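Local atomic coordinates of carbohydrate binding protein (PDB entry 3HZB), a protein that binds calcium through a betagamma-crystallin domain and may also bind carbohydrate as part of a longer, probably secreted protein. Residues B[34-42]-B[69-80]. Sequence-based numbering, arbitrary orientation.
Sequences LNDDISSLR and SCLNTTWNDKVS. With CA (calcium ion), chain M; CA (calcium ion), chain L.
The carboxylates of D36 and D77 each have the other residue's backbone carbonyl over one face, toward the CB end: D77 O stands 3.0 Å from D36 CB, and D36 O lies more obliquely, 4.0 Å from D77 CG. Each gives one oxygen to a calcium and the other to a water: D36 OD1 binds its ion at 2.5 Å, together with K78 O, S80 OG and Q53 O, while D77 OD1 binds the second beside D37 O, S39 OG and K7 O. Each loop thus lends its aspartate to the other's calcium. In both, CG sits opposite the carbonyl carbon (chi1 -65° and -64°), and the backbone is left-handed, which aspartate accepts more readily than most non-glycine residues. The asparagine amides turn one end to a serine hydroxyl: N35 ND2 donates to S80 OG, and N76 OD1 accepts from S39 OG, both modelled at a doubtfully short 2.5 Å. Serine suits this place because its OG can bind metal and amide together. Backbone bonds join the loops, D36 N to V79 O at 3.1 Å and D77 N to I38 O at 3.2 Å. Deeper, L41 CD1 meets L71 CD2 at 3.8 Å, the side chains crossing at about a right angle. N35–S40 and the loop from N76 on fit the paired N/D-N/D-X-X-S/T-S calcium motif of the betagamma-crystallin domain.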
loop_
_atom_site.group_PDB
_atom_site.type_symbol
_atom_site.label_atom_id
_atom_site.label_comp_id
_atom_site.label_asym_id
_atom_site.label_seq_id
_atom_site.Cartn_x
_atom_site.Cartn_y
_atom_site.Cartn_z
ATOM N N LEU B 34 -1.730 -18.631 9.746
ATOM C CA LEU B 34 -2.712 -19.162 10.688
ATOM C C LEU B 34 -4.070 -18.475 10.708
ATOM O O LEU B 34 -4.225 -17.333 10.275
ATOM C CB LEU B 34 -2.138 -19.125 12.106
ATOM C CG LEU B 34 -0.935 -20.018 12.413
ATOM C CD1 LEU B 34 -0.269 -19.553 13.704
ATOM C CD2 LEU B 34 -1.389 -21.469 12.533
ATOM N N ASN B 35 -5.048 -19.200 11.238
ATOM C CA ASN B 35 -6.411 -18.715 11.380
ATOM C C ASN B 35 -6.427 -17.621 12.453
ATOM O O ASN B 35 -5.598 -17.648 13.363
ATOM C CB ASN B 35 -7.309 -19.872 11.820
ATOM C CG ASN B 35 -8.758 -19.469 11.932
ATOM O OD1 ASN B 35 -9.364 -19.551 13.007
ATOM N ND2 ASN B 35 -9.327 -19.032 10.821
ATOM N N ASP B 36 -7.352 -16.666 12.338
ATOM C CA ASP B 36 -7.488 -15.582 13.320
ATOM C C ASP B 36 -6.116 -15.103 13.764
ATOM O O ASP B 36 -5.831 -15.048 14.959
ATOM C CB ASP B 36 -8.259 -16.084 14.548
ATOM C CG ASP B 36 -9.686 -16.448 14.227
ATOM O OD1 ASP B 36 -10.069 -16.276 13.058
ATOM O OD2 ASP B 36 -10.424 -16.899 15.132
ATOM N N ASP B 37 -5.276 -14.739 12.801
ATOM C CA ASP B 37 -3.905 -14.347 13.112
ATOM C C ASP B 37 -3.365 -13.162 12.313
ATOM O O ASP B 37 -2.479 -12.461 12.780
ATOM C CB ASP B 37 -3.001 -15.567 12.884
ATOM C CG ASP B 37 -1.622 -15.414 13.500
ATOM O OD1 ASP B 37 -0.630 -15.647 12.783
ATOM O OD2 ASP B 37 -1.530 -15.084 14.699
ATOM N N ILE B 38 -3.870 -12.941 11.105
ATOM C CA ILE B 38 -3.375 -11.834 10.290
ATOM C C ILE B 38 -3.650 -10.470 10.926
ATOM O O ILE B 38 -4.729 -10.242 11.477
ATOM C CB ILE B 38 -3.988 -11.893 8.869
ATOM C CG1 ILE B 38 -3.523 -13.175 8.170
ATOM C CG2 ILE B 38 -3.572 -10.667 8.061
ATOM C CD1 ILE B 38 -4.212 -13.448 6.835
ATOM N N SER B 39 -2.665 -9.572 10.858
ATOM C CA SER B 39 -2.805 -8.232 11.436
ATOM C C SER B 39 -2.519 -7.067 10.493
ATOM O O SER B 39 -2.947 -5.945 10.748
ATOM C CB SER B 39 -1.924 -8.097 12.672
ATOM O OG SER B 39 -2.486 -8.823 13.739
ATOM N N SER B 40 -1.774 -7.313 9.425
ATOM C CA SER B 40 -1.504 -6.249 8.464
ATOM C C SER B 40 -1.323 -6.857 7.082
ATOM O O SER B 40 -1.089 -8.063 6.951
ATOM C CB SER B 40 -0.271 -5.418 8.874
ATOM O OG SER B 40 0.928 -6.170 8.884
ATOM N N LEU B 41 -1.464 -6.028 6.053
ATOM C CA LEU B 41 -1.333 -6.502 4.682
ATOM C C LEU B 41 -0.774 -5.456 3.741
ATOM O O LEU B 41 -1.095 -4.277 3.846
ATOM C CB LEU B 41 -2.689 -6.912 4.101
ATOM C CG LEU B 41 -3.678 -7.852 4.778
ATOM C CD1 LEU B 41 -4.416 -7.130 5.897
ATOM C CD2 LEU B 41 -4.676 -8.318 3.724
ATOM N N ARG B 42 0.062 -5.902 2.813
ATOM C CA ARG B 42 0.594 -5.010 1.797
ATOM C C ARG B 42 -0.175 -5.421 0.551
ATOM O O ARG B 42 -0.335 -6.612 0.278
ATOM C CB ARG B 42 2.087 -5.238 1.563
ATOM C CG ARG B 42 3.008 -4.585 2.579
ATOM C CD ARG B 42 4.455 -4.870 2.219
ATOM N NE ARG B 42 5.394 -4.407 3.237
ATOM C CZ ARG B 42 5.826 -3.156 3.354
ATOM N NH1 ARG B 42 5.407 -2.218 2.511
ATOM N NH2 ARG B 42 6.680 -2.841 4.320
ATOM N N SER B 69 -1.709 -1.171 7.766
ATOM C CA SER B 69 -0.694 -1.475 8.768
ATOM C C SER B 69 -1.186 -2.130 10.054
ATOM O O SER B 69 -0.378 -2.616 10.841
ATOM C CB SER B 69 0.070 -0.199 9.125
ATOM O OG SER B 69 -0.807 0.754 9.700
ATOM N N CYS B 70 -2.493 -2.149 10.280
ATOM C CA CYS B 70 -3.015 -2.754 11.501
ATOM C C CYS B 70 -4.530 -2.846 11.423
ATOM O O CYS B 70 -5.229 -1.844 11.580
ATOM C CB CYS B 70 -2.605 -1.897 12.701
ATOM S SG CYS B 70 -2.417 -2.723 14.322
ATOM N N LEU B 71 -5.033 -4.048 11.161
ATOM C CA LEU B 71 -6.470 -4.258 11.061
ATOM C C LEU B 71 -7.159 -3.792 12.335
ATOM O O LEU B 71 -6.576 -3.844 13.420
ATOM C CB LEU B 71 -6.765 -5.737 10.818
ATOM C CG LEU B 71 -6.182 -6.272 9.504
ATOM C CD1 LEU B 71 -6.375 -7.777 9.432
ATOM C CD2 LEU B 71 -6.850 -5.578 8.324
ATOM N N ASN B 72 -8.401 -3.339 12.206
ATOM C CA ASN B 72 -9.142 -2.856 13.363
ATOM C C ASN B 72 -9.640 -3.996 14.247
ATOM O O ASN B 72 -9.401 -5.171 13.960
ATOM C CB ASN B 72 -10.305 -1.963 12.910
ATOM C CG ASN B 72 -11.317 -2.695 12.054
ATOM O OD1 ASN B 72 -12.137 -2.068 11.381
ATOM N ND2 ASN B 72 -11.280 -4.020 12.085
ATOM N N THR B 73 -10.329 -3.639 15.326
ATOM C CA THR B 73 -10.846 -4.619 16.275
ATOM C C THR B 73 -11.755 -5.669 15.648
ATOM O O THR B 73 -11.815 -6.804 16.117
ATOM C CB THR B 73 -11.629 -3.929 17.405
ATOM O OG1 THR B 73 -10.794 -2.948 18.030
ATOM C CG2 THR B 73 -12.068 -4.947 18.445
ATOM N N THR B 74 -12.466 -5.284 14.595
ATOM C CA THR B 74 -13.380 -6.193 13.920
ATOM C C THR B 74 -12.657 -7.217 13.051
ATOM O O THR B 74 -13.139 -8.338 12.873
ATOM C CB THR B 74 -14.374 -5.416 13.028
ATOM O OG1 THR B 74 -15.136 -4.511 13.835
ATOM C CG2 THR B 74 -15.330 -6.372 12.328
ATOM N N TRP B 75 -11.498 -6.844 12.522
ATOM C CA TRP B 75 -10.776 -7.750 11.642
ATOM C C TRP B 75 -9.435 -8.290 12.095
ATOM O O TRP B 75 -8.949 -9.268 11.531
ATOM C CB TRP B 75 -10.617 -7.106 10.268
ATOM C CG TRP B 75 -11.915 -7.041 9.559
ATOM C CD1 TRP B 75 -12.799 -6.000 9.549
ATOM C CD2 TRP B 75 -12.525 -8.098 8.815
ATOM N NE1 TRP B 75 -13.927 -6.346 8.843
ATOM C CE2 TRP B 75 -13.786 -7.629 8.382
ATOM C CE3 TRP B 75 -12.131 -9.400 8.474
ATOM C CZ2 TRP B 75 -14.656 -8.417 7.623
ATOM C CZ3 TRP B 75 -12.998 -10.184 7.718
ATOM C CH2 TRP B 75 -14.246 -9.688 7.301
ATOM N N ASN B 76 -8.831 -7.670 13.100
ATOM C CA ASN B 76 -7.537 -8.142 13.573
ATOM C C ASN B 76 -7.667 -9.507 14.240
ATOM O O ASN B 76 -8.521 -9.707 15.102
ATOM C CB ASN B 76 -6.927 -7.155 14.563
ATOM C CG ASN B 76 -5.540 -7.563 14.986
ATOM O OD1 ASN B 76 -4.646 -7.702 14.151
ATOM N ND2 ASN B 76 -5.350 -7.772 16.284
ATOM N N ASP B 77 -6.812 -10.441 13.834
ATOM C CA ASP B 77 -6.836 -11.794 14.383
ATOM C C ASP B 77 -8.207 -12.436 14.229
ATOM O O ASP B 77 -8.670 -13.137 15.127
ATOM C CB ASP B 77 -6.452 -11.777 15.865
ATOM C CG ASP B 77 -5.035 -11.311 16.086
ATOM O OD1 ASP B 77 -4.249 -11.391 15.123
ATOM O OD2 ASP B 77 -4.702 -10.881 17.210
ATOM N N LYS B 78 -8.848 -12.197 13.090
ATOM C CA LYS B 78 -10.170 -12.748 12.834
ATOM C C LYS B 78 -10.315 -13.328 11.428
ATOM O O LYS B 78 -11.285 -14.007 11.142
ATOM C CB LYS B 78 -11.239 -11.663 13.030
ATOM C CG LYS B 78 -11.405 -11.173 14.458
ATOM C CD LYS B 78 -11.949 -12.273 15.352
ATOM C CE LYS B 78 -12.164 -11.789 16.778
ATOM N NZ LYS B 78 -12.594 -12.913 17.659
ATOM N N VAL B 79 -9.365 -13.062 10.543
ATOM C CA VAL B 79 -9.478 -13.570 9.177
ATOM C C VAL B 79 -9.321 -15.087 9.093
ATOM O O VAL B 79 -8.365 -15.653 9.634
ATOM C CB VAL B 79 -8.451 -12.877 8.255
ATOM C CG1 VAL B 79 -8.525 -13.464 6.849
ATOM C CG2 VAL B 79 -8.742 -11.377 8.206
ATOM N N SER B 80 -10.271 -15.738 8.418
ATOM C CA SER B 80 -10.261 -17.192 8.255
ATOM C C SER B 80 -10.153 -17.661 6.811
ATOM O O SER B 80 -9.865 -18.830 6.551
ATOM C CB SER B 80 -11.499 -17.803 8.902
ATOM O OG SER B 80 -11.374 -17.752 10.308
HETATM CA CA CA M . -12.371 -16.127 12.015
HETATM CA CA CA L . -1.777 -11.026 14.670
HETATM O O HOH W 1 -5.623 -14.949 9.884
HETATM O O HOH W 2 -12.285 -18.938 12.835
HETATM O O HOH W 3 -13.045 -17.165 14.541
HETATM O O HOH W 4 -1.154 -13.089 16.121
HETATM O O HOH W 5 -7.068 -11.229 10.765
HETATM O O HOH W 6 -2.371 -9.781 16.914
HETATM O O HOH W 7 0.169 -9.806 16.220
HETATM O O HOH W 8 -13.982 -14.287 13.045
#